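Local coordinates for cupin type-2 domain-containing protein (Klebsiella pneumoniae subsp. pneumoniae MGH 78578, PDB 3H8U) that is of unknown function but adopts a cupin fold, a double-stranded beta-helix, and is inferred to bind a metal ion, at residues Q61-V66 with G86-A91; T65-E70 with I108-V113. All blocks are in the same frame, centred on the assembly; numbering follows the deposited sequence.

Both contacts are antiparallel pairings made by strand 61-68, which lies between strand 87-91 and strand 107-114 in one sheet of the cupin barrel. Contact 1 joins its first six residues to 86-91, contact 2 its last residues to 108-113, and T65 and V66 serve in both. The centres of the contacts are about 7 Å apart. Inside the barrel they meet directly: D62 OD1 lies 2.7 Å from S111 OG, a probable hydrogen bond, and W64 stacks on F109. Between them T63 O probably accepts from V112 N at 2.8 Å. On the other face of the sheet both contacts pack against the second subunit.

Contact 1. Residues Q61-V66 with G86-A91; sequences QDTWTV and GDIAIA
D62, W64 and V66 pair with A91, A89, D87 and G86 through six backbone hydrogen bonds. The shortest, 2.7 Å, runs from W64 N to A89 O, with an N-H...O angle of 176°. Side chains pack closely on the face that the second subunit covers. There T63 lies alongside I88 and I90, its CG2, anti to the backbone N (chi1 -56° for OG1), touching I88 CG2 (3.8 Å) and I90 CG1 (3.9 Å). The extended Q61 chain crosses I90, bringing NE2 to 3.4 Å from I90 CG2 and into a bond with T63 OG1, while its OE1 bonds T36 of the second subunit.

The barrel-interior face is looser between the two strands, the methyl of A89 lying 4.2 Å from W64 CB. The indole extends beyond strand 87-91 and packs on other strands: the Y73 ring meets it edge-to-face, and L83 and A99 touch it. Its NE1 donates at 3.0 Å to D62 OD2, which lies close to the indole plane (14° out of it) but is met from above the carboxylate plane. H97 also bonds this oxygen and S111 holds OD1, so several partners fix the rotation of the carboxylate.

At the turn end V66 packs its CB 3.6 Å from D87 O, and partly exposed G86 forms the more open margin. Residues 87-89 also pair with a strand of the second subunit, continuing across the dimer an antiparallel sheet of the cupin double-stranded beta-helix.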
loop_
_atom_site.group_PDB
_atom_site.type_symbol
_atom_site.label_atom_id
_atom_site.label_comp_id
_atom_site.label_asym_id
_atom_site.label_seq_id
_atom_site.Cartn_x
_atom_site.Cartn_y
_atom_site.Cartn_z
ATOM N N GLN A 61 7.323 -4.129 10.057
ATOM C CA GLN A 61 7.613 -3.183 8.995
ATOM C C GLN A 61 6.366 -2.363 8.704
ATOM O O GLN A 61 5.241 -2.904 8.657
ATOM C CB GLN A 61 8.048 -3.931 7.731
ATOM C CG GLN A 61 8.295 -3.009 6.539
ATOM C CD GLN A 61 8.845 -3.742 5.392
ATOM O OE1 GLN A 61 9.688 -4.655 5.573
ATOM N NE2 GLN A 61 8.482 -3.310 4.181
ATOM N N ASP A 62 6.560 -1.056 8.526
ATOM C CA ASP A 62 5.498 -0.151 8.166
ATOM C C ASP A 62 5.800 0.457 6.793
ATOM O O ASP A 62 6.765 1.209 6.612
ATOM C CB ASP A 62 5.361 0.949 9.216
ATOM C CG ASP A 62 4.104 1.788 9.045
ATOM O OD1 ASP A 62 3.295 1.532 8.103
ATOM O OD2 ASP A 62 3.935 2.720 9.890
ATOM N N THR A 63 4.977 0.083 5.833
ATOM C CA THR A 63 5.104 0.534 4.461
ATOM C C THR A 63 3.991 1.544 4.176
ATOM O O THR A 63 2.801 1.213 4.278
ATOM C CB THR A 63 5.014 -0.644 3.443
ATOM O OG1 THR A 63 6.013 -1.622 3.761
ATOM C CG2 THR A 63 5.283 -0.108 2.026
ATOM N N TRP A 64 4.385 2.774 3.833
ATOM C CA TRP A 64 3.442 3.809 3.481
ATOM C C TRP A 64 3.396 4.058 1.995
ATOM O O TRP A 64 4.426 4.177 1.343
ATOM C CB TRP A 64 3.802 5.153 4.117
ATOM C CG TRP A 64 3.856 5.235 5.586
ATOM C CD1 TRP A 64 3.593 4.257 6.493
ATOM C CD2 TRP A 64 4.141 6.417 6.343
ATOM N NE1 TRP A 64 3.697 4.758 7.760
ATOM C CE2 TRP A 64 4.050 6.074 7.701
ATOM C CE3 TRP A 64 4.452 7.743 5.996
ATOM C CZ2 TRP A 64 4.258 6.991 8.724
ATOM C CZ3 TRP A 64 4.660 8.664 7.016
ATOM C CH2 TRP A 64 4.562 8.289 8.363
ATOM N N THR A 65 2.179 4.171 1.449
ATOM C CA THR A 65 2.022 4.582 0.056
ATOM C C THR A 65 1.264 5.913 0.033
ATOM O O THR A 65 0.132 6.011 0.486
ATOM C CB THR A 65 1.303 3.481 -0.783
ATOM O OG1 THR A 65 2.139 2.327 -0.882
ATOM C CG2 THR A 65 1.017 4.001 -2.170
ATOM N N VAL A 66 1.903 6.947 -0.508
ATOM C CA VAL A 66 1.348 8.274 -0.444
ATOM C C VAL A 66 0.354 8.522 -1.600
ATOM O O VAL A 66 0.713 8.430 -2.799
ATOM C CB VAL A 66 2.466 9.357 -0.398
ATOM C CG1 VAL A 66 1.827 10.703 -0.225
ATOM C CG2 VAL A 66 3.460 9.089 0.765
ATOM N N GLY A 86 2.741 9.510 -4.659
ATOM C CA GLY A 86 3.334 8.497 -5.508
ATOM C C GLY A 86 4.628 7.922 -4.951
ATOM O O GLY A 86 5.286 7.100 -5.611
ATOM N N ASP A 87 5.017 8.376 -3.770
ATOM C CA ASP A 87 6.171 7.820 -3.086
ATOM C C ASP A 87 5.740 6.709 -2.125
ATOM O O ASP A 87 4.605 6.675 -1.642
ATOM C CB ASP A 87 6.905 8.895 -2.251
ATOM C CG ASP A 87 7.729 9.840 -3.069
ATOM O OD1 ASP A 87 7.981 9.584 -4.269
ATOM O OD2 ASP A 87 8.161 10.871 -2.469
ATOM N N ILE A 88 6.687 5.819 -1.831
ATOM C CA ILE A 88 6.571 4.777 -0.829
ATOM C C ILE A 88 7.584 5.120 0.284
ATOM O O ILE A 88 8.728 5.441 -0.008
ATOM C CB ILE A 88 6.932 3.394 -1.445
ATOM C CG1 ILE A 88 6.012 3.100 -2.625
ATOM C CG2 ILE A 88 6.929 2.293 -0.400
ATOM C CD1 ILE A 88 6.480 2.002 -3.545
ATOM N N ALA A 89 7.180 5.039 1.552
ATOM C CA ALA A 89 8.119 5.179 2.677
ATOM C C ALA A 89 8.116 3.879 3.479
ATOM O O ALA A 89 7.049 3.293 3.690
ATOM C CB ALA A 89 7.743 6.354 3.578
ATOM N N ILE A 90 9.305 3.364 3.807
ATOM C CA ILE A 90 9.368 2.093 4.523
ATOM C C ILE A 90 10.149 2.280 5.803
ATOM O O ILE A 90 11.320 2.755 5.781
ATOM C CB ILE A 90 9.945 0.936 3.661
ATOM C CG1 ILE A 90 9.048 0.636 2.452
ATOM C CG2 ILE A 90 10.154 -0.362 4.544
ATOM C CD1 ILE A 90 9.745 -0.230 1.368
ATOM N N ALA A 91 9.549 1.856 6.919
ATOM C CA ALA A 91 10.293 1.675 8.170
ATOM C C ALA A 91 10.400 0.178 8.399
ATOM O O ALA A 91 9.364 -0.509 8.534
ATOM C CB ALA A 91 9.582 2.339 9.337
#

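Contact 2. Residues T65-E70 with I108-V113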
loop_
_atom_site.group_PDB
_atom_site.type_symbol
_atom_site.label_atom_id
_atom_site.label_comp_id
_atom_site.label_asym_id
_atom_site.label_seq_id
_atom_site.Cartn_x
_atom_site.Cartn_y
_atom_site.Cartn_z
ATOM N N THR A 65 2.179 4.171 1.449
ATOM C CA THR A 65 2.022 4.582 0.056
ATOM C C THR A 65 1.264 5.913 0.033
ATOM O O THR A 65 0.132 6.011 0.486
ATOM C CB THR A 65 1.303 3.481 -0.783
ATOM O OG1 THR A 65 2.139 2.327 -0.882
ATOM C CG2 THR A 65 1.017 4.001 -2.170
ATOM N N VAL A 66 1.903 6.947 -0.508
ATOM C CA VAL A 66 1.348 8.274 -0.444
ATOM C C VAL A 66 0.354 8.522 -1.600
ATOM O O VAL A 66 0.713 8.430 -2.799
ATOM C CB VAL A 66 2.466 9.357 -0.398
ATOM C CG1 VAL A 66 1.827 10.703 -0.225
ATOM C CG2 VAL A 66 3.460 9.089 0.765
ATOM N N ILE A 67 -0.888 8.818 -1.219
ATOM C CA ILE A 67 -2.010 9.121 -2.137
ATOM C C ILE A 67 -2.033 10.583 -2.561
ATOM O O ILE A 67 -2.259 10.910 -3.731
ATOM C CB ILE A 67 -3.397 8.811 -1.450
ATOM C CG1 ILE A 67 -3.479 7.348 -0.967
ATOM C CG2 ILE A 67 -4.539 9.085 -2.370
ATOM C CD1 ILE A 67 -3.184 6.354 -2.075
ATOM N N SER A 68 -1.813 11.476 -1.601
ATOM C CA SER A 68 -1.971 12.882 -1.811
ATOM C C SER A 68 -0.975 13.657 -0.983
ATOM O O SER A 68 -0.660 13.257 0.139
ATOM C CB SER A 68 -3.432 13.237 -1.456
ATOM O OG SER A 68 -3.565 14.560 -1.049
ATOM N N GLY A 69 -0.439 14.736 -1.557
ATOM C CA GLY A 69 0.287 15.746 -0.783
ATOM C C GLY A 69 1.754 15.457 -0.582
ATOM O O GLY A 69 2.318 14.543 -1.185
ATOM N N GLU A 70 2.359 16.263 0.284
ATOM C CA GLU A 70 3.784 16.233 0.537
ATOM C C GLU A 70 4.017 16.269 2.064
ATOM O O GLU A 70 3.230 16.891 2.798
ATOM C CB GLU A 70 4.440 17.439 -0.129
ATOM C CG GLU A 70 4.427 17.428 -1.670
ATOM C CD GLU A 70 5.317 18.493 -2.296
ATOM O OE1 GLU A 70 6.259 18.987 -1.639
ATOM O OE2 GLU A 70 5.087 18.823 -3.472
ATOM N N ILE A 108 -2.173 12.387 2.536
ATOM C CA ILE A 108 -2.943 11.173 2.738
ATOM C C ILE A 108 -2.130 9.974 2.271
ATOM O O ILE A 108 -1.611 9.951 1.147
ATOM C CB ILE A 108 -4.321 11.258 1.992
ATOM C CG1 ILE A 108 -5.150 12.430 2.502
ATOM C CG2 ILE A 108 -5.113 9.958 2.150
ATOM C CD1 ILE A 108 -6.387 12.729 1.700
ATOM N N PHE A 109 -2.044 8.967 3.130
ATOM C CA PHE A 109 -1.313 7.756 2.800
ATOM C C PHE A 109 -1.962 6.526 3.393
ATOM O O PHE A 109 -2.762 6.607 4.316
ATOM C CB PHE A 109 0.170 7.839 3.205
ATOM C CG PHE A 109 0.406 7.924 4.662
ATOM C CD1 PHE A 109 0.316 9.151 5.319
ATOM C CD2 PHE A 109 0.737 6.804 5.394
ATOM C CE1 PHE A 109 0.556 9.252 6.668
ATOM C CE2 PHE A 109 0.965 6.891 6.767
ATOM C CZ PHE A 109 0.899 8.133 7.396
ATOM N N VAL A 110 -1.608 5.405 2.786
ATOM C CA VAL A 110 -2.049 4.105 3.205
ATOM C C VAL A 110 -0.835 3.467 3.855
ATOM O O VAL A 110 0.201 3.282 3.216
ATOM C CB VAL A 110 -2.515 3.265 2.019
ATOM C CG1 VAL A 110 -2.811 1.784 2.488
ATOM C CG2 VAL A 110 -3.731 3.912 1.362
ATOM N N SER A 111 -1.007 3.103 5.118
ATOM C CA SER A 111 -0.024 2.361 5.887
ATOM C C SER A 111 -0.364 0.865 5.975
ATOM O O SER A 111 -1.487 0.509 6.375
ATOM C CB SER A 111 0.033 2.922 7.310
ATOM O OG SER A 111 0.684 2.024 8.187
ATOM N N VAL A 112 0.620 0.024 5.639
ATOM C CA VAL A 112 0.510 -1.411 5.829
ATOM C C VAL A 112 1.596 -1.833 6.823
ATOM O O VAL A 112 2.773 -1.820 6.480
ATOM C CB VAL A 112 0.647 -2.190 4.506
ATOM C CG1 VAL A 112 0.458 -3.737 4.753
ATOM C CG2 VAL A 112 -0.346 -1.657 3.463
ATOM N N VAL A 113 1.167 -2.190 8.036
ATOM C CA VAL A 113 2.067 -2.705 9.072
ATOM C C VAL A 113 2.013 -4.219 9.074
ATOM O O VAL A 113 0.915 -4.790 9.092
ATOM C CB VAL A 113 1.672 -2.159 10.451
ATOM C CG1 VAL A 113 2.452 -2.837 11.573
ATOM C CG2 VAL A 113 1.921 -0.637 10.478
HETATM O O HOH W 1 1.360 0.895 1.587
#
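A classic beta bulge ends the pairing of the 65-68 and 108-113 strands in this sheet of the cupin barrel: I67 and S68 both face I108. The carbonyl of I108 accepts two backbone bonds, from I67 N at 2.7 Å and from S68 N at 3.1 Å, the latter in the carbonyl plane and on a lone pair. I108 N returns a bond to S68 O. Before the bulge the ladder is regular, with T65 and V110 exchanging two bonds.

The bulge turns the I67 side chain toward the opposite strand. Its CB stands 3.4 Å from I108 O and 4.1 Å from I108 CG2, and the I67 side chain passes at a slant over that of V110, with I67 CG1 4.2 Å from V110 CG2. Beyond this, I108 and V110 pack on V17, and V110 also meets T65 of the second subunit. F109 departs from the other side: a chi1 of 65° sets CG between the backbone N and the carbonyl carbon, with CB 3.3 Å from T65 O, and sends the ring into the barrel, stacked with W44. S68 OG finds its bond at P106 O.

A water lies 3.0 Å from T65 OG1 and may add a second hydrogen bond to V110 O, which already accepts from T65 N. The two backbone donors on I108 O are secure, and would be expected to polarise that carbonyl at the bulge.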